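Local coordinates for uncharacterized protein (Bacteroides uniformis, PDB 4IYK) that is of unknown function but probably binds carbohydrate, joining a transthyretin-like N-terminal domain to a second, probably E-set-like beta domain, at residues 16-21 with 96-101; 40-45 with 71-76; 66-71 with 90-95. One frame throughout, in Å; residues are numbered along the deposited sequence.

All three interactions lie in the N-terminal domain, whose two sheets pack face to face. Interaction 1 is a parallel pairing in the three-stranded sheet, with polar side chains on its outer face. Interaction 2 is an antiparallel pairing inside the four-stranded sheet, with V42, V75 and Y73 on the inner face, E44 at its exposed end, and mostly charged side chains on the other. Interaction 3, smaller and looser, lies where strands 67-77 and 85-92 of that second sheet splay apart, and it shares A71 with interaction 2. The two sheets meet in the core: F101 of interaction 1 packs on I40 and V75 of interaction 2, and I17 and Y99 pack on F90 of interaction 3.

Interaction 1 of 3, residues 16-21 with 96-101; sequences SIHGSI and DNVYDF. With EDO (1,2-ethanediol), chain D; EDO (1,2-ethanediol), chain I.
H18 and D96 are brought together by different first torsions: chi1 of 59° sets the imidazole between the backbone N and carbonyl carbon of H18, while the D96 carboxylate extends anti to its own N (chi1 -166°). Ring and carboxylate are nearly coplanar, 10° apart, and H18 NE2 gives its N-H to the syn lone pair of D96 OD2 at 3.0 Å. D96 OD1 accepts from S16 OG on its anti side, also at 3.0 Å; a short serine and a histidine thus grip one carboxylate and fix its rotation. V98 sets its CG2 3.6 Å from CE1 of the H18 ring, a small branched neighbour. These residues line the outer face of a mixed sheet in the transthyretin-like domain, where strand 15-23 runs parallel to strand 95-103. H18 N to N97 O and Y99 N to H18 O hold the middle of the pair. G19 brings its bare CA 3.4 Å from Y99 O, where a CB would collide with that oxygen. N97 ND2 reaches S16 O at 3.2 Å and also bonds K93 O, an amide suited to tying two carbonyls. On the buried face, I21 lays CD1 3.8 Å from F101 CD2. Y99 CD1 stands over the centre of one face of the F101 ring, and the Y99 OH hydrogen-bonds a bound ethanediol.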
loop_
_atom_site.group_PDB
_atom_site.type_symbol
_atom_site.label_atom_id
_atom_site.label_comp_id
_atom_site.label_asym_id
_atom_site.label_seq_id
_atom_site.Cartn_x
_atom_site.Cartn_y
_atom_site.Cartn_z
ATOM N N SER A 16 15.399 14.668 -13.338
ATOM C CA SER A 16 14.988 13.993 -12.102
ATOM C C SER A 16 13.495 14.209 -11.947
ATOM O O SER A 16 12.969 15.162 -12.515
ATOM C CB SER A 16 15.769 14.505 -10.893
ATOM O OG SER A 16 15.704 15.921 -10.796
ATOM N N ILE A 17 12.802 13.289 -11.272
ATOM C CA ILE A 17 11.357 13.400 -11.083
ATOM C C ILE A 17 10.979 12.810 -9.721
ATOM O O ILE A 17 11.557 11.824 -9.266
ATOM C CB ILE A 17 10.546 12.770 -12.260
ATOM C CG1 ILE A 17 9.039 13.110 -12.144
ATOM C CG2 ILE A 17 10.801 11.228 -12.411
ATOM C CD1 ILE A 17 8.293 13.220 -13.519
ATOM N N HIS A 18 10.042 13.453 -9.054
ATOM C CA HIS A 18 9.544 12.998 -7.755
ATOM C C HIS A 18 8.074 13.402 -7.683
ATOM O O HIS A 18 7.621 14.213 -8.491
ATOM C CB HIS A 18 10.371 13.575 -6.584
ATOM C CG HIS A 18 10.372 15.070 -6.572
ATOM N ND1 HIS A 18 9.447 15.789 -5.822
ATOM C CD2 HIS A 18 11.106 15.937 -7.312
ATOM C CE1 HIS A 18 9.679 17.065 -6.103
ATOM N NE2 HIS A 18 10.660 17.203 -7.002
ATOM N N GLY A 19 7.353 12.833 -6.738
ATOM C CA GLY A 19 5.935 13.100 -6.570
ATOM C C GLY A 19 5.273 12.092 -5.668
ATOM O O GLY A 19 5.947 11.336 -4.964
ATOM N N SER A 20 3.935 12.066 -5.702
ATOM C CA SER A 20 3.173 11.218 -4.806
ATOM C C SER A 20 2.024 10.538 -5.477
ATOM O O SER A 20 1.474 11.067 -6.448
ATOM C CB SER A 20 2.615 12.071 -3.659
ATOM O OG SER A 20 3.640 12.637 -2.859
ATOM N N ILE A 21 1.637 9.360 -4.936
ATOM C CA ILE A 21 0.417 8.647 -5.329
ATOM C C ILE A 21 -0.622 9.141 -4.337
ATOM O O ILE A 21 -0.476 8.917 -3.123
ATOM C CB ILE A 21 0.538 7.090 -5.363
ATOM C CG1 ILE A 21 1.755 6.587 -6.231
ATOM C CG2 ILE A 21 -0.809 6.453 -5.838
ATOM C CD1 ILE A 21 1.783 7.071 -7.791
ATOM N N ASP A 96 14.781 19.270 -12.749
ATOM C CA ASP A 96 13.841 18.669 -11.801
ATOM C C ASP A 96 12.393 18.799 -12.262
ATOM O O ASP A 96 12.010 19.794 -12.871
ATOM C CB ASP A 96 14.004 19.235 -10.383
ATOM C CG ASP A 96 13.281 18.412 -9.322
ATOM O OD1 ASP A 96 13.408 17.151 -9.347
ATOM O OD2 ASP A 96 12.558 19.015 -8.492
ATOM N N ASN A 97 11.601 17.763 -11.962
ATOM C CA ASN A 97 10.186 17.635 -12.300
ATOM C C ASN A 97 9.397 17.134 -11.109
ATOM O O ASN A 97 9.890 16.294 -10.344
ATOM C CB ASN A 97 9.994 16.658 -13.470
ATOM C CG ASN A 97 10.595 17.111 -14.771
ATOM O OD1 ASN A 97 9.892 17.546 -15.667
ATOM N ND2 ASN A 97 11.902 16.948 -14.932
ATOM N N VAL A 98 8.160 17.614 -10.962
ATOM C CA VAL A 98 7.316 17.145 -9.865
ATOM C C VAL A 98 5.965 16.723 -10.487
ATOM O O VAL A 98 5.539 17.358 -11.434
ATOM C CB VAL A 98 7.213 18.208 -8.704
ATOM C CG1 VAL A 98 6.622 19.536 -9.179
ATOM C CG2 VAL A 98 6.445 17.667 -7.508
ATOM N N TYR A 99 5.376 15.571 -10.058
ATOM C CA TYR A 99 4.072 15.132 -10.576
ATOM C C TYR A 99 3.389 14.164 -9.605
ATOM O O TYR A 99 3.900 13.076 -9.284
ATOM C CB TYR A 99 4.156 14.502 -11.985
ATOM C CG TYR A 99 2.812 14.389 -12.686
ATOM C CD1 TYR A 99 1.969 13.304 -12.454
ATOM C CD2 TYR A 99 2.390 15.362 -13.589
ATOM C CE1 TYR A 99 0.736 13.193 -13.097
ATOM C CE2 TYR A 99 1.160 15.257 -14.249
ATOM C CZ TYR A 99 0.337 14.166 -14.000
ATOM O OH TYR A 99 -0.880 14.045 -14.631
ATOM N N ASP A 100 2.196 14.561 -9.180
ATOM C CA ASP A 100 1.370 13.756 -8.296
ATOM C C ASP A 100 0.297 13.058 -9.122
ATOM O O ASP A 100 -0.317 13.678 -9.986
ATOM C CB ASP A 100 0.745 14.642 -7.200
ATOM C CG ASP A 100 1.753 15.235 -6.221
ATOM O OD1 ASP A 100 2.846 14.641 -6.053
ATOM O OD2 ASP A 100 1.448 16.289 -5.623
ATOM N N PHE A 101 0.103 11.757 -8.899
ATOM C CA PHE A 101 -0.933 11.016 -9.617
ATOM C C PHE A 101 -2.134 10.863 -8.672
ATOM O O PHE A 101 -1.951 10.516 -7.501
ATOM C CB PHE A 101 -0.394 9.637 -10.084
ATOM C CG PHE A 101 0.763 9.693 -11.054
ATOM C CD1 PHE A 101 0.540 9.744 -12.424
ATOM C CD2 PHE A 101 2.076 9.624 -10.601
ATOM C CE1 PHE A 101 1.614 9.770 -13.323
ATOM C CE2 PHE A 101 3.153 9.653 -11.499
ATOM C CZ PHE A 101 2.916 9.722 -12.854
HETATM C C1 EDO D . -0.489 16.889 -11.054
HETATM O O1 EDO D . -1.726 16.258 -10.734
HETATM C C2 EDO D . 0.168 17.399 -9.741
HETATM O O2 EDO D . 1.573 17.528 -9.911
HETATM C C1 EDO I . -4.886 11.195 -13.372
HETATM O O1 EDO I . -5.950 10.677 -12.573
HETATM C C2 EDO I . -3.623 11.436 -12.496
HETATM O O2 EDO I . -2.576 11.872 -13.325
HETATM O O HOH W 1 4.719 15.418 -4.313
#

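Interaction 2 of 3, residues 40-45 with 71-76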
loop_
_atom_site.group_PDB
_atom_site.type_symbol
_atom_site.label_atom_id
_atom_site.label_comp_id
_atom_site.label_asym_id
_atom_site.label_seq_id
_atom_site.Cartn_x
_atom_site.Cartn_y
_atom_site.Cartn_z
ATOM N N ILE A 40 5.139 2.598 -11.496
ATOM C CA ILE A 40 4.952 3.513 -12.603
ATOM C C ILE A 40 5.606 2.881 -13.836
ATOM O O ILE A 40 6.832 2.778 -13.868
ATOM C CB ILE A 40 5.542 4.932 -12.295
ATOM C CG1 ILE A 40 4.991 5.530 -10.980
ATOM C CG2 ILE A 40 5.339 5.869 -13.504
ATOM C CD1 ILE A 40 5.722 6.756 -10.535
ATOM N N LYS A 41 4.808 2.444 -14.831
ATOM C CA LYS A 41 5.363 1.885 -16.068
ATOM C C LYS A 41 5.389 2.996 -17.109
ATOM O O LYS A 41 4.373 3.654 -17.333
ATOM C CB LYS A 41 4.586 0.644 -16.571
ATOM C CG LYS A 41 4.751 -0.576 -15.676
ATOM C CD LYS A 41 4.030 -1.808 -16.207
ATOM C CE LYS A 41 4.188 -2.966 -15.247
ATOM N NZ LYS A 41 3.953 -4.282 -15.902
ATOM N N VAL A 42 6.557 3.262 -17.687
ATOM C CA VAL A 42 6.680 4.338 -18.667
ATOM C C VAL A 42 7.218 3.795 -19.989
ATOM O O VAL A 42 7.927 2.785 -20.019
ATOM C CB VAL A 42 7.523 5.554 -18.167
ATOM C CG1 VAL A 42 6.926 6.180 -16.905
ATOM C CG2 VAL A 42 8.981 5.172 -17.935
ATOM N N ARG A 43 6.870 4.485 -21.067
ATOM C CA ARG A 43 7.322 4.197 -22.418
ATOM C C ARG A 43 7.681 5.511 -23.089
ATOM O O ARG A 43 6.810 6.365 -23.272
ATOM C CB ARG A 43 6.247 3.426 -23.207
ATOM C CG ARG A 43 6.688 3.000 -24.615
ATOM C CD ARG A 43 5.623 2.181 -25.329
ATOM N NE ARG A 43 5.433 0.861 -24.722
ATOM C CZ ARG A 43 4.484 -0.001 -25.075
ATOM N NH1 ARG A 43 3.621 0.305 -26.038
ATOM N NH2 ARG A 43 4.390 -1.178 -24.468
ATOM N N GLU A 44 8.974 5.679 -23.429
ATOM C CA GLU A 44 9.481 6.856 -24.141
ATOM C C GLU A 44 8.933 6.842 -25.569
ATOM O O GLU A 44 8.878 5.775 -26.195
ATOM C CB GLU A 44 11.032 6.889 -24.138
ATOM C CG GLU A 44 11.637 8.221 -24.579
ATOM C CD GLU A 44 13.149 8.303 -24.731
ATOM O OE1 GLU A 44 13.873 7.597 -23.990
ATOM O OE2 GLU A 44 13.612 9.107 -25.573
ATOM N N HIS A 45 8.505 8.011 -26.069
ATOM C CA HIS A 45 7.978 8.156 -27.429
ATOM C C HIS A 45 9.080 7.872 -28.464
ATOM O O HIS A 45 10.264 8.070 -28.171
ATOM C CB HIS A 45 7.373 9.557 -27.631
ATOM C CG HIS A 45 5.997 9.723 -27.058
ATOM N ND1 HIS A 45 5.186 10.781 -27.432
ATOM C CD2 HIS A 45 5.329 8.962 -26.158
ATOM C CE1 HIS A 45 4.063 10.634 -26.750
ATOM N NE2 HIS A 45 4.100 9.552 -25.974
ATOM N N ALA A 71 12.384 13.793 -21.990
ATOM C CA ALA A 71 11.642 13.256 -23.141
ATOM C C ALA A 71 10.136 13.298 -22.876
ATOM O O ALA A 71 9.714 13.751 -21.811
ATOM C CB ALA A 71 12.079 11.810 -23.400
ATOM N N THR A 72 9.331 12.816 -23.840
ATOM C CA THR A 72 7.873 12.690 -23.726
ATOM C C THR A 72 7.563 11.194 -23.588
ATOM O O THR A 72 8.122 10.378 -24.324
ATOM C CB THR A 72 7.173 13.360 -24.908
ATOM O OG1 THR A 72 7.566 14.731 -24.926
ATOM C CG2 THR A 72 5.654 13.268 -24.818
ATOM N N TYR A 73 6.696 10.840 -22.628
ATOM C CA TYR A 73 6.368 9.451 -22.313
ATOM C C TYR A 73 4.876 9.141 -22.296
ATOM O O TYR A 73 4.040 10.027 -22.159
ATOM C CB TYR A 73 6.906 9.114 -20.893
ATOM C CG TYR A 73 8.405 9.197 -20.720
ATOM C CD1 TYR A 73 9.028 10.407 -20.429
ATOM C CD2 TYR A 73 9.195 8.055 -20.776
ATOM C CE1 TYR A 73 10.411 10.487 -20.256
ATOM C CE2 TYR A 73 10.578 8.119 -20.601
ATOM C CZ TYR A 73 11.183 9.338 -20.337
ATOM O OH TYR A 73 12.545 9.409 -20.174
ATOM N N ASP A 74 4.571 7.850 -22.325
ATOM C CA ASP A 74 3.262 7.288 -22.047
ATOM C C ASP A 74 3.395 6.591 -20.710
ATOM O O ASP A 74 4.282 5.747 -20.571
ATOM C CB ASP A 74 2.812 6.320 -23.142
ATOM C CG ASP A 74 2.550 6.994 -24.471
ATOM O OD1 ASP A 74 1.954 8.101 -24.471
ATOM O OD2 ASP A 74 2.954 6.424 -25.509
ATOM N N VAL A 75 2.579 6.966 -19.717
ATOM C CA VAL A 75 2.643 6.368 -18.364
ATOM C C VAL A 75 1.488 5.382 -18.232
ATOM O O VAL A 75 0.389 5.660 -18.704
ATOM C CB VAL A 75 2.648 7.435 -17.228
ATOM C CG1 VAL A 75 2.643 6.796 -15.840
ATOM C CG2 VAL A 75 3.824 8.391 -17.364
ATOM N N ARG A 76 1.737 4.243 -17.591
ATOM C CA ARG A 76 0.740 3.201 -17.411
ATOM C C ARG A 76 0.746 2.648 -15.983
ATOM O O ARG A 76 1.805 2.298 -15.458
ATOM C CB ARG A 76 1.032 2.079 -18.414
ATOM C CG ARG A 76 -0.015 0.999 -18.512
ATOM C CD ARG A 76 0.377 -0.009 -19.575
ATOM N NE ARG A 76 0.184 0.512 -20.932
ATOM C CZ ARG A 76 -0.941 0.383 -21.629
ATOM N NH1 ARG A 76 -1.988 -0.241 -21.103
ATOM N NH2 ARG A 76 -1.027 0.875 -22.862
#
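H45 and D74 meet through a histidine-carboxylate hydrogen bond, NE2 to OD1 at 3.0 Å and nearly straight (164°). The oxygen lies in the plane of the imidazole, but the donor comes from above the carboxylate, the two planes being turned 50° apart. T72 covers one face of the same ring, its methyl CG2 standing 3.9 Å from the ring centroid in a CH-pi contact; threonine supplies a methyl for the ring face. With chi1 of -79°, H45 CG lies beside its backbone N, and that N is itself bonded to T72 O at 3.0 Å, so main chain and ring are both tied to strand 71-76.

Behind this end, the strands pair as an antiparallel couple in the middle of the sheet formed by strands 53-55, 40-44, 67-77 and 85-92. R43 with D74 and K41 with R76 are hydrogen-bonded pairs; V42 with V75 and E44 with Y73 are non-hydrogen-bonded pairs. Across the buried face, V42 CG1 lies alongside V75 CG2 at 3.8 Å, and I40 CG2 meets V75 CG1 at 3.7 Å, beta-branched residues that suit extended chain and fill the core. At the exposed end of the same face, E44 CB packs 3.8 Å from Y73 CE2, and the Y73 hydroxyl ends on F69 O.

On the outer face the long charged chains turn to partners beyond the pair: K41 to E78, R43 to D52, R76 to E86. D74 also has a long, weak ion pair with K88. Since NE2 donates to a carboxylate, a positively charged H45 would probably be stabilised here, although the nearby K88 could temper the effect.

Interaction 3 of 3, residues 66-71 with 90-95. With EDO (1,2-ethanediol), chain H.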
loop_
_atom_site.group_PDB
_atom_site.type_symbol
_atom_site.label_atom_id
_atom_site.label_comp_id
_atom_site.label_asym_id
_atom_site.label_seq_id
_atom_site.Cartn_x
_atom_site.Cartn_y
_atom_site.Cartn_z
ATOM N N ASN A 66 16.319 10.098 -9.731
ATOM C CA ASN A 66 17.316 11.089 -10.160
ATOM C C ASN A 66 18.067 10.661 -11.415
ATOM O O ASN A 66 19.062 11.293 -11.770
ATOM C CB ASN A 66 18.301 11.399 -9.029
ATOM C CG ASN A 66 17.728 12.408 -8.071
ATOM O OD1 ASN A 66 16.985 12.056 -7.170
ATOM N ND2 ASN A 66 17.965 13.697 -8.317
HETATM N N MSE A 67 17.570 9.631 -12.116
HETATM C CA MSE A 67 18.203 9.137 -13.331
HETATM C C MSE A 67 17.191 9.001 -14.483
HETATM O O MSE A 67 17.016 7.906 -15.020
HETATM C CB MSE A 67 18.862 7.792 -13.029
HETATM C CG MSE A 67 20.375 7.813 -13.121
HETATM SE SE MSE A 67 21.218 6.468 -11.975
HETATM C CE MSE A 67 20.080 4.890 -12.314
ATOM N N VAL A 68 16.530 10.094 -14.873
ATOM C CA VAL A 68 15.570 10.018 -15.986
ATOM C C VAL A 68 16.009 10.934 -17.142
ATOM O O VAL A 68 16.732 11.914 -16.941
ATOM C CB VAL A 68 14.083 10.259 -15.588
ATOM C CG1 VAL A 68 13.581 9.174 -14.647
ATOM C CG2 VAL A 68 13.862 11.638 -14.973
ATOM N N PHE A 69 15.592 10.577 -18.361
ATOM C CA PHE A 69 15.927 11.332 -19.561
ATOM C C PHE A 69 14.811 12.293 -19.912
ATOM O O PHE A 69 13.633 11.914 -19.876
ATOM C CB PHE A 69 16.226 10.387 -20.745
ATOM C CG PHE A 69 17.591 9.745 -20.665
ATOM C CD1 PHE A 69 17.806 8.623 -19.867
ATOM C CD2 PHE A 69 18.666 10.270 -21.369
ATOM C CE1 PHE A 69 19.075 8.040 -19.776
ATOM C CE2 PHE A 69 19.933 9.680 -21.288
ATOM C CZ PHE A 69 20.130 8.569 -20.489
ATOM N N ALA A 70 15.186 13.555 -20.209
ATOM C CA ALA A 70 14.251 14.584 -20.648
ATOM C C ALA A 70 13.693 14.126 -21.978
ATOM O O ALA A 70 14.463 13.946 -22.928
ATOM C CB ALA A 70 14.950 15.932 -20.775
ATOM N N ALA A 71 12.384 13.793 -21.990
ATOM C CA ALA A 71 11.642 13.256 -23.141
ATOM C C ALA A 71 10.136 13.298 -22.876
ATOM O O ALA A 71 9.714 13.751 -21.811
ATOM C CB ALA A 71 12.079 11.810 -23.400
ATOM N N PHE A 90 3.163 12.459 -21.394
ATOM C CA PHE A 90 3.755 12.879 -20.134
ATOM C C PHE A 90 5.143 13.455 -20.430
ATOM O O PHE A 90 6.050 12.707 -20.799
ATOM C CB PHE A 90 3.820 11.652 -19.202
ATOM C CG PHE A 90 4.258 11.913 -17.782
ATOM C CD1 PHE A 90 3.323 12.198 -16.789
ATOM C CD2 PHE A 90 5.593 11.784 -17.414
ATOM C CE1 PHE A 90 3.723 12.382 -15.457
ATOM C CE2 PHE A 90 5.993 11.991 -16.085
ATOM C CZ PHE A 90 5.056 12.295 -15.118
ATOM N N VAL A 91 5.304 14.783 -20.312
ATOM C CA VAL A 91 6.570 15.452 -20.629
ATOM C C VAL A 91 7.482 15.530 -19.395
ATOM O O VAL A 91 7.098 16.056 -18.342
ATOM C CB VAL A 91 6.355 16.860 -21.279
ATOM C CG1 VAL A 91 7.675 17.601 -21.496
ATOM C CG2 VAL A 91 5.597 16.751 -22.597
ATOM N N VAL A 92 8.703 14.999 -19.549
ATOM C CA VAL A 92 9.744 15.092 -18.534
ATOM C C VAL A 92 10.688 16.184 -19.042
ATOM O O VAL A 92 11.360 15.994 -20.053
ATOM C CB VAL A 92 10.450 13.745 -18.222
ATOM C CG1 VAL A 92 11.721 13.958 -17.398
ATOM C CG2 VAL A 92 9.504 12.783 -17.505
ATOM N N LYS A 93 10.684 17.344 -18.383
ATOM C CA LYS A 93 11.543 18.471 -18.751
ATOM C C LYS A 93 12.969 18.261 -18.226
ATOM O O LYS A 93 13.177 17.514 -17.259
ATOM C CB LYS A 93 10.969 19.798 -18.207
ATOM C CG LYS A 93 9.748 20.290 -18.971
ATOM C CD LYS A 93 9.602 21.807 -18.903
ATOM C CE LYS A 93 8.567 22.328 -19.875
ATOM N NZ LYS A 93 8.501 23.813 -19.871
ATOM N N SER A 94 13.942 18.947 -18.855
ATOM C CA SER A 94 15.338 18.949 -18.425
ATOM C C SER A 94 15.384 19.524 -16.998
ATOM O O SER A 94 14.656 20.470 -16.699
ATOM C CB SER A 94 16.183 19.771 -19.399
ATOM O OG SER A 94 17.574 19.674 -19.140
ATOM N N GLY A 95 16.151 18.894 -16.120
ATOM C CA GLY A 95 16.240 19.291 -14.717
ATOM C C GLY A 95 15.237 18.584 -13.818
ATOM O O GLY A 95 14.856 17.436 -14.084
HETATM C C1 EDO H . 14.829 15.594 -7.004
HETATM O O1 EDO H . 14.668 14.287 -6.484
HETATM C C2 EDO H . 15.848 16.396 -6.165
HETATM O O2 EDO H . 17.141 15.837 -6.312
#
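V92 meets segment 66-71 through CB and CG1. CB lies 3.7 Å from A71 O, the carbonyl that accepts the V92 backbone N-H. Beyond it CG1, swung away from the V92 backbone N (chi1 167°), sits 3.7 Å from F69 O and touches V68 CG2 at 4.0 Å, the two valines crossing at about a right angle. The other methyl, CG2, turns instead to Y73. W55 and A15 also pack on V92, so its compact branched side chain is buried between residues of both sheets. The segments belong to a beta hairpin, strands 67-77 and 85-92, and here its open end comes apart. Of the two backbone bonds at A71, V92 N to A71 O is short and straight (2.8 Å, 165°), whereas A71 N to V92 O is weak and bent. A70, next to A71, brings its CA 3.3 Å from V92 O and sets its methyl 3.7 Å from S94 N, small enough to lie against the turning backbone.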